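Local coordinates for PA0833-PD protein (Pseudomonas aeruginosa PAO1, PDB 6JFW) that probably binds peptidoglycan through this periplasmic OmpA C-like domain, helping to attach the outer membrane to the cell wall, at residues E8-M13 against V18-Q23; N34-T39 against P46-P51; A119-S122 against G126-Q129. All coordinates share one frame; numbering follows the deposited sequence.

How the interactions relate
Interactions 1 and 2 are partly buried and lie in series along the chain, yet they touch: Val18 of interaction 1 packs on Phe48 of interaction 2, and Met13 reaches the backbone of Pro51. They adjoin beside the start of strand 19-23, the first joining helix 3-12 to this edge strand, the second joining the short helix 33-36 to the start of helix 49-61. Interaction 3 is a surface contact about 20 Å or more from the others, centre to centre, folding a loop onto helix 124-130. The chemistry follows the setting: an arginine lying over a valine, with a methionine-valine contact beside it, in 8-13/18-23, an aromatic ring in 34-39/46-51, and mainly backbone carbonyls in 119-122/126-129.

Interaction 1: residues E8-M13 against V18-Q23; sequences ELRRQM and VEVQRQ
Arg10 reaches from helix 3-12 across Val20, and the two residues carry most of this helix-on-strand contact. With CG anti to the carbonyl carbon (chi1 -79°) and the chain extended as far as NE, the arginine passes its aliphatic part obliquely over the valine, Arg10 CG standing 4.0 Å from both Val20 CB and Val20 CG1. The guanidinium then turns so that one face has Val20 CG1 over its centre. From there both terminal nitrogens address a single acceptor: Arg10 NH1 is 3.0 Å and Arg10 NH2 3.1 Å from Val20 O. Both bonds are strongly bent, with N-H...O angles near 120°, and weak. The stronger partner is Glu6, which bridges two arginines, its OE2 forming a salt bridge to Arg10 NH2 and its OE1 another to Arg22 NH1.

One turn on, the chemistry becomes apolar. Met13 is bent at chi2 (-56°), which brings its sulphur against the branch point of Val18, SD to CB 3.8 Å, while Met13 CG lies 4.0 Å from Val18 CG1. Nearer its root, Met13 CB meets Val20 CG2 at 4.2 Å. Leu9 contributes little to this contact; its side chain touches Leu55 and Ser58 of helix 49-61.

Helix and strand run nearly antiparallel, their axes approaching to 8.7 Å. A short loop links them, in which Thr16 OG1 bonds to both Met13 O and Val18 N. The result is an alpha-beta hairpin that lays the N-terminal helix over an outermost strand of the sheet, within the alpha/beta sandwich of this OmpA C-like domain.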
loop_
_atom_site.group_PDB
_atom_site.type_symbol
_atom_site.label_atom_id
_atom_site.label_comp_id
_atom_site.label_asym_id
_atom_site.label_seq_id
_atom_site.Cartn_x
_atom_site.Cartn_y
_atom_site.Cartn_z
ATOM N N GLU A 8 16.158 3.753 4.219
ATOM C CA GLU A 8 15.422 4.909 4.714
ATOM C C GLU A 8 13.970 4.556 5.003
ATOM O O GLU A 8 13.392 5.025 5.991
ATOM C CB GLU A 8 15.511 6.051 3.708
ATOM C CG GLU A 8 16.691 6.972 3.915
ATOM C CD GLU A 8 16.966 7.830 2.703
ATOM O OE1 GLU A 8 18.123 7.840 2.234
ATOM O OE2 GLU A 8 16.027 8.484 2.205
ATOM N N LEU A 9 13.363 3.724 4.154
ATOM C CA LEU A 9 11.979 3.324 4.381
ATOM C C LEU A 9 11.849 2.447 5.620
ATOM O O LEU A 9 10.913 2.620 6.409
ATOM C CB LEU A 9 11.434 2.608 3.147
ATOM C CG LEU A 9 11.081 3.565 2.010
ATOM C CD1 LEU A 9 10.805 2.815 0.719
ATOM C CD2 LEU A 9 9.886 4.411 2.409
ATOM N N ARG A 10 12.777 1.506 5.811
ATOM C CA ARG A 10 12.724 0.653 6.995
ATOM C C ARG A 10 12.790 1.478 8.272
ATOM O O ARG A 10 12.074 1.196 9.239
ATOM C CB ARG A 10 13.856 -0.374 6.964
ATOM C CG ARG A 10 13.560 -1.535 6.049
ATOM C CD ARG A 10 14.594 -2.641 6.133
ATOM N NE ARG A 10 14.429 -3.542 4.998
ATOM C CZ ARG A 10 13.475 -4.462 4.907
ATOM N NH1 ARG A 10 12.603 -4.622 5.896
ATOM N NH2 ARG A 10 13.392 -5.223 3.827
ATOM N N ARG A 11 13.633 2.510 8.289
ATOM C CA ARG A 11 13.730 3.358 9.470
ATOM C C ARG A 11 12.425 4.106 9.717
ATOM O O ARG A 11 11.891 4.094 10.832
ATOM C CB ARG A 11 14.896 4.335 9.320
ATOM C CG ARG A 11 15.246 5.051 10.607
ATOM C CD ARG A 11 16.748 5.149 10.797
ATOM N NE ARG A 11 17.083 5.698 12.108
ATOM C CZ ARG A 11 17.775 5.050 13.039
ATOM N NH1 ARG A 11 18.224 3.824 12.806
ATOM N NH2 ARG A 11 18.025 5.633 14.204
ATOM N N GLN A 12 11.887 4.753 8.678
ATOM C CA GLN A 12 10.675 5.550 8.844
ATOM C C GLN A 12 9.470 4.699 9.220
ATOM O O GLN A 12 8.596 5.160 9.963
ATOM C CB GLN A 12 10.366 6.324 7.564
ATOM C CG GLN A 12 11.313 7.459 7.248
ATOM C CD GLN A 12 11.022 8.062 5.891
ATOM O OE1 GLN A 12 10.886 7.343 4.901
ATOM N NE2 GLN A 12 10.905 9.383 5.839
ATOM N N MET A 13 9.387 3.474 8.709
ATOM C CA MET A 13 8.221 2.633 8.952
ATOM C C MET A 13 8.329 1.819 10.234
ATOM O O MET A 13 7.404 1.061 10.544
ATOM C CB MET A 13 7.983 1.696 7.763
ATOM C CG MET A 13 7.540 2.401 6.484
ATOM S SD MET A 13 6.045 3.401 6.675
ATOM C CE MET A 13 6.715 5.057 6.538
ATOM N N VAL A 18 3.644 -1.074 9.032
ATOM C CA VAL A 18 3.905 -1.217 7.605
ATOM C C VAL A 18 5.125 -2.107 7.418
ATOM O O VAL A 18 6.183 -1.859 8.006
ATOM C CB VAL A 18 4.125 0.156 6.950
ATOM C CG1 VAL A 18 4.537 -0.010 5.495
ATOM C CG2 VAL A 18 2.878 1.004 7.062
ATOM N N GLU A 19 4.985 -3.144 6.599
ATOM C CA GLU A 19 6.103 -4.026 6.307
ATOM C C GLU A 19 6.795 -3.601 5.018
ATOM O O GLU A 19 6.148 -3.203 4.049
ATOM C CB GLU A 19 5.653 -5.482 6.187
ATOM C CG GLU A 19 4.635 -5.911 7.209
ATOM C CD GLU A 19 3.943 -7.179 6.802
ATOM O OE1 GLU A 19 2.936 -7.538 7.443
ATOM O OE2 GLU A 19 4.416 -7.814 5.836
ATOM N N VAL A 20 8.118 -3.704 5.026
ATOM C CA VAL A 20 8.958 -3.354 3.890
ATOM C C VAL A 20 9.603 -4.638 3.395
ATOM O O VAL A 20 10.290 -5.326 4.159
ATOM C CB VAL A 20 10.024 -2.318 4.278
ATOM C CG1 VAL A 20 10.862 -1.935 3.073
ATOM C CG2 VAL A 20 9.368 -1.097 4.908
ATOM N N GLN A 21 9.379 -4.966 2.127
ATOM C CA GLN A 21 9.925 -6.179 1.536
ATOM C C GLN A 21 10.823 -5.836 0.360
ATOM O O GLN A 21 10.419 -5.099 -0.546
ATOM C CB GLN A 21 8.822 -7.131 1.079
ATOM C CG GLN A 21 7.839 -7.491 2.163
ATOM C CD GLN A 21 6.969 -8.665 1.777
ATOM O OE1 GLN A 21 6.861 -9.015 0.601
ATOM N NE2 GLN A 21 6.342 -9.286 2.768
ATOM N N ARG A 22 12.038 -6.367 0.396
ATOM C CA ARG A 22 12.913 -6.399 -0.766
ATOM C C ARG A 22 12.481 -7.552 -1.665
ATOM O O ARG A 22 12.422 -8.702 -1.219
ATOM C CB ARG A 22 14.362 -6.573 -0.327
ATOM C CG ARG A 22 15.267 -7.088 -1.418
ATOM C CD ARG A 22 15.418 -6.035 -2.480
ATOM N NE ARG A 22 15.788 -4.767 -1.871
ATOM C CZ ARG A 22 16.003 -3.650 -2.551
ATOM N NH1 ARG A 22 16.339 -2.543 -1.909
ATOM N NH2 ARG A 22 15.881 -3.642 -3.870
ATOM N N GLN A 23 12.182 -7.247 -2.927
ATOM C CA GLN A 23 11.648 -8.232 -3.870
ATOM C C GLN A 23 12.435 -8.098 -5.173
ATOM O O GLN A 23 11.972 -7.472 -6.130
ATOM C CB GLN A 23 10.144 -8.023 -4.068
ATOM C CG GLN A 23 9.445 -9.107 -4.870
ATOM C CD GLN A 23 9.537 -10.475 -4.221
ATOM O OE1 GLN A 23 9.441 -10.608 -3.000
ATOM N NE2 GLN A 23 9.720 -11.503 -5.041
#

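Interaction 2: residues N34-T39 against P46-P51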
loop_
_atom_site.group_PDB
_atom_site.type_symbol
_atom_site.label_atom_id
_atom_site.label_comp_id
_atom_site.label_asym_id
_atom_site.label_seq_id
_atom_site.Cartn_x
_atom_site.Cartn_y
_atom_site.Cartn_z
ATOM N N ASN A 34 -6.105 -2.991 8.777
ATOM C CA ASN A 34 -6.546 -2.666 10.131
ATOM C C ASN A 34 -5.854 -1.438 10.707
ATOM O O ASN A 34 -6.332 -0.886 11.704
ATOM C CB ASN A 34 -6.322 -3.858 11.062
ATOM C CG ASN A 34 -4.856 -4.093 11.365
ATOM O OD1 ASN A 34 -4.027 -4.170 10.459
ATOM N ND2 ASN A 34 -4.526 -4.195 12.648
ATOM N N ILE A 35 -4.739 -1.000 10.123
ATOM C CA ILE A 35 -4.045 0.194 10.597
ATOM C C ILE A 35 -4.053 1.320 9.578
ATOM O O ILE A 35 -3.752 2.468 9.946
ATOM C CB ILE A 35 -2.595 -0.124 11.019
ATOM C CG1 ILE A 35 -1.750 -0.492 9.803
ATOM C CG2 ILE A 35 -2.566 -1.257 12.029
ATOM C CD1 ILE A 35 -0.783 0.573 9.409
ATOM N N THR A 36 -4.379 1.039 8.317
ATOM C CA THR A 36 -4.409 2.063 7.283
ATOM C C THR A 36 -5.764 2.751 7.197
ATOM O O THR A 36 -5.835 3.961 6.961
ATOM C CB THR A 36 -4.056 1.448 5.925
ATOM O OG1 THR A 36 -2.793 0.781 6.017
ATOM C CG2 THR A 36 -3.978 2.522 4.848
ATOM N N PHE A 37 -6.842 2.003 7.402
ATOM C CA PHE A 37 -8.185 2.511 7.198
ATOM C C PHE A 37 -8.986 2.439 8.487
ATOM O O PHE A 37 -8.777 1.557 9.326
ATOM C CB PHE A 37 -8.895 1.729 6.091
ATOM C CG PHE A 37 -8.205 1.827 4.770
ATOM C CD1 PHE A 37 -8.284 2.994 4.032
ATOM C CD2 PHE A 37 -7.448 0.775 4.281
ATOM C CE1 PHE A 37 -7.639 3.108 2.821
ATOM C CE2 PHE A 37 -6.798 0.883 3.068
ATOM C CZ PHE A 37 -6.892 2.054 2.340
ATOM N N ALA A 38 -9.962 3.309 8.590
ATOM C CA ALA A 38 -10.884 3.307 9.686
ATOM C C ALA A 38 -12.016 2.305 9.342
ATOM O O ALA A 38 -12.682 2.429 8.360
ATOM C CB ALA A 38 -11.438 4.691 9.874
ATOM N N THR A 39 -12.195 1.301 10.160
ATOM C CA THR A 39 -13.236 0.295 9.931
ATOM C C THR A 39 -13.129 -0.393 8.571
ATOM O O THR A 39 -12.067 -0.735 8.133
ATOM C CB THR A 39 -14.679 0.824 10.272
ATOM O OG1 THR A 39 -15.597 -0.244 10.284
ATOM C CG2 THR A 39 -15.178 1.851 9.318
ATOM N N PRO A 46 -6.779 8.036 11.235
ATOM C CA PRO A 46 -6.061 9.237 11.710
ATOM C C PRO A 46 -4.587 8.999 11.993
ATOM O O PRO A 46 -3.741 9.822 11.623
ATOM C CB PRO A 46 -6.833 9.625 12.984
ATOM C CG PRO A 46 -7.776 8.474 13.275
ATOM C CD PRO A 46 -8.027 7.797 11.975
ATOM N N SER A 47 -4.264 7.866 12.622
ATOM C CA SER A 47 -2.916 7.453 12.992
ATOM C C SER A 47 -2.010 7.179 11.798
ATOM O O SER A 47 -0.792 7.081 11.976
ATOM C CB SER A 47 -2.985 6.191 13.840
ATOM O OG SER A 47 -3.505 5.135 13.044
ATOM N N PHE A 48 -2.564 6.996 10.604
ATOM C CA PHE A 48 -1.742 6.646 9.455
ATOM C C PHE A 48 -1.390 7.848 8.591
ATOM O O PHE A 48 -0.686 7.692 7.587
ATOM C CB PHE A 48 -2.440 5.584 8.608
ATOM C CG PHE A 48 -1.493 4.773 7.792
ATOM C CD1 PHE A 48 -0.623 3.895 8.405
ATOM C CD2 PHE A 48 -1.449 4.903 6.421
ATOM C CE1 PHE A 48 0.268 3.157 7.661
ATOM C CE2 PHE A 48 -0.558 4.163 5.673
ATOM C CZ PHE A 48 0.298 3.285 6.295
ATOM N N TYR A 49 -1.857 9.039 8.964
ATOM C CA TYR A 49 -1.536 10.241 8.203
ATOM C C TYR A 49 -0.034 10.489 8.178
ATOM O O TYR A 49 0.550 10.737 7.116
ATOM C CB TYR A 49 -2.266 11.440 8.802
ATOM C CG TYR A 49 -3.686 11.594 8.323
ATOM C CD1 TYR A 49 -4.527 10.495 8.210
ATOM C CD2 TYR A 49 -4.190 12.840 7.993
ATOM C CE1 TYR A 49 -5.828 10.637 7.770
ATOM C CE2 TYR A 49 -5.485 12.995 7.555
ATOM C CZ TYR A 49 -6.301 11.890 7.445
ATOM O OH TYR A 49 -7.596 12.043 7.009
ATOM N N ALA A 50 0.607 10.423 9.336
ATOM C CA ALA A 50 2.019 10.767 9.423
ATOM C C ALA A 50 2.905 9.712 8.759
ATOM O O ALA A 50 3.866 10.084 8.073
ATOM C CB ALA A 50 2.420 10.994 10.880
ATOM N N PRO A 51 2.648 8.405 8.929
ATOM C CA PRO A 51 3.365 7.427 8.089
ATOM C C PRO A 51 3.252 7.716 6.600
ATOM O O PRO A 51 4.257 7.656 5.880
ATOM C CB PRO A 51 2.706 6.099 8.477
ATOM C CG PRO A 51 2.329 6.290 9.892
ATOM C CD PRO A 51 1.897 7.731 10.008
#
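Thr36 OG1 is hydrogen-bonded to Pro32 O one turn back and at the same time sits over one face of the Phe48 ring, toward its rim, 4.0 Å from Phe48 CZ. The bond is consistent with the torsion, which sets OG1 anti to the carbonyl carbon (chi1 -55°); the methyl CG2 of Thr36 is then directed at the same ring, 3.8 Å from Phe48 CD2. The alpha carbon joins in as well: Thr36 CA stands over the Phe48 ring face in a CH-pi contact, 4.3 Å from the centroid. Threonine therefore offers the ring three points of contact.

Ile35 comes at the ring from another direction. Its CG1 lies between the backbone N and the carbonyl carbon, and chi2, at 107°, is far from a staggered value. Ile35 CD1 ends 3.3 Å from Phe48 CE1, a short contact that suggests some strain. Closer to the backbone, Ile35 O lies 3.6 Å from Phe48 CB.

Pro51 CB lies over the opposite face, toward the rim, so the ring sits between the end of one helix and the start of the next. Beyond the two segments, Val18, from the loop before strand 19-23, and Met31 of strand 26-32 also touch Phe48, and a backbone bond between Thr36 and Ala45 draws the intervening loop together. Phe37, meanwhile, packs on Arg89 and Val93 of helix 79-99.

Interaction 3: residues A119-S122 against G126-Q129; sequences ASNS and GRAQ
Arg127 and Asn121 supply the hydrogen bond between segments 119-122 and 126-129. Arg127 NH1 donates to Asn121 O at 3.0 Å, with an N-H...O angle of 153°. The oxygen lies at the guanidinium edge, close to its plane, but the donor stands above the carbonyl plane, 41° out of it. A bend in the arginine chain (chi3 -64°) makes this possible: the side chain folds round the carbonyl, so that Arg127 CG passes 3.3 Å from Asn121 O before NH1 returns to the same oxygen.

A second polar element lies within the loop. Ser120 OG accepts a hydrogen bond from Ser122 N, 3.2 Å long, forming an ST turn that curls the chain just ahead of helix 124-130. This helix in turn leads into strand 132-139 of the OmpA-like sheet. Asn121 starts away from the helix, but its amide swings back, OD1 coming to 3.8 Å from Arg127 CG; the same OD1 takes weak bonds from Asn130 ND2 and Ser75 N. Asn121 and Arg127 both touch Asp74, in a loop that by its sequence probably corresponds to one lining the peptidoglycan pocket in OmpA relatives.

One CA-H...O contact joins the backbones. Gly126 CA points a hydrogen at Ser120 O, 3.2 Å away, an approach eased by the lack of a side chain. Arg127 N is also near that oxygen, but the angle is too poor for a bond.

In apolar contact, Ala119 CB packs against Gly126 CA at 3.8 Å and Gln129 CB at 4.1 Å, while the backbone N of Ala119 is bonded to Asn130 OD1.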
loop_
_atom_site.group_PDB
_atom_site.type_symbol
_atom_site.label_atom_id
_atom_site.label_comp_id
_atom_site.label_asym_id
_atom_site.label_seq_id
_atom_site.Cartn_x
_atom_site.Cartn_y
_atom_site.Cartn_z
ATOM N N ALA A 119 -2.162 -14.866 2.860
ATOM C CA ALA A 119 -2.443 -15.788 3.948
ATOM C C ALA A 119 -3.737 -16.520 3.624
ATOM O O ALA A 119 -4.414 -16.218 2.638
ATOM C CB ALA A 119 -2.535 -15.058 5.293
ATOM N N SER A 120 -4.083 -17.489 4.466
ATOM C CA SER A 120 -5.245 -18.324 4.197
ATOM C C SER A 120 -6.533 -17.564 4.479
ATOM O O SER A 120 -6.681 -16.936 5.531
ATOM C CB SER A 120 -5.206 -19.598 5.036
ATOM O OG SER A 120 -6.311 -20.428 4.725
ATOM N N ASN A 121 -7.468 -17.636 3.536
ATOM C CA ASN A 121 -8.799 -17.079 3.724
ATOM C C ASN A 121 -9.687 -17.955 4.600
ATOM O O ASN A 121 -10.853 -17.608 4.813
ATOM C CB ASN A 121 -9.458 -16.854 2.360
ATOM C CG ASN A 121 -8.932 -15.614 1.663
ATOM O OD1 ASN A 121 -9.008 -14.511 2.201
ATOM N ND2 ASN A 121 -8.380 -15.791 0.469
ATOM N N SER A 122 -9.162 -19.068 5.118
ATOM C CA SER A 122 -9.929 -19.965 5.972
ATOM C C SER A 122 -9.916 -19.561 7.440
ATOM O O SER A 122 -10.740 -20.064 8.213
ATOM C CB SER A 122 -9.401 -21.399 5.846
ATOM O OG SER A 122 -9.595 -21.905 4.538
ATOM N N GLY A 126 -6.026 -14.755 8.985
ATOM C CA GLY A 126 -5.560 -14.852 7.613
ATOM C C GLY A 126 -6.318 -13.911 6.694
ATOM O O GLY A 126 -5.720 -13.176 5.904
ATOM N N ARG A 127 -7.652 -13.915 6.799
ATOM C CA ARG A 127 -8.469 -12.987 6.023
ATOM C C ARG A 127 -8.086 -11.542 6.309
ATOM O O ARG A 127 -8.029 -10.712 5.394
ATOM C CB ARG A 127 -9.953 -13.213 6.322
ATOM C CG ARG A 127 -10.538 -14.476 5.709
ATOM C CD ARG A 127 -12.049 -14.553 5.901
ATOM N NE ARG A 127 -12.432 -14.647 7.307
ATOM C CZ ARG A 127 -12.536 -15.792 7.977
ATOM N NH1 ARG A 127 -12.286 -16.944 7.370
ATOM N NH2 ARG A 127 -12.895 -15.785 9.253
ATOM N N ALA A 128 -7.814 -11.221 7.577
ATOM C CA ALA A 128 -7.447 -9.854 7.934
ATOM C C ALA A 128 -6.121 -9.453 7.300
ATOM O O ALA A 128 -5.944 -8.299 6.892
ATOM C CB ALA A 128 -7.383 -9.707 9.455
ATOM N N GLN A 129 -5.175 -10.391 7.210
ATOM C CA GLN A 129 -3.897 -10.091 6.571
ATOM C C GLN A 129 -4.062 -9.814 5.085
ATOM O O GLN A 129 -3.297 -9.029 4.515
ATOM C CB GLN A 129 -2.921 -11.245 6.772
ATOM C CG GLN A 129 -2.389 -11.385 8.178
ATOM C CD GLN A 129 -1.577 -12.648 8.346
ATOM O OE1 GLN A 129 -2.025 -13.610 8.969
ATOM N NE2 GLN A 129 -0.380 -12.661 7.779
#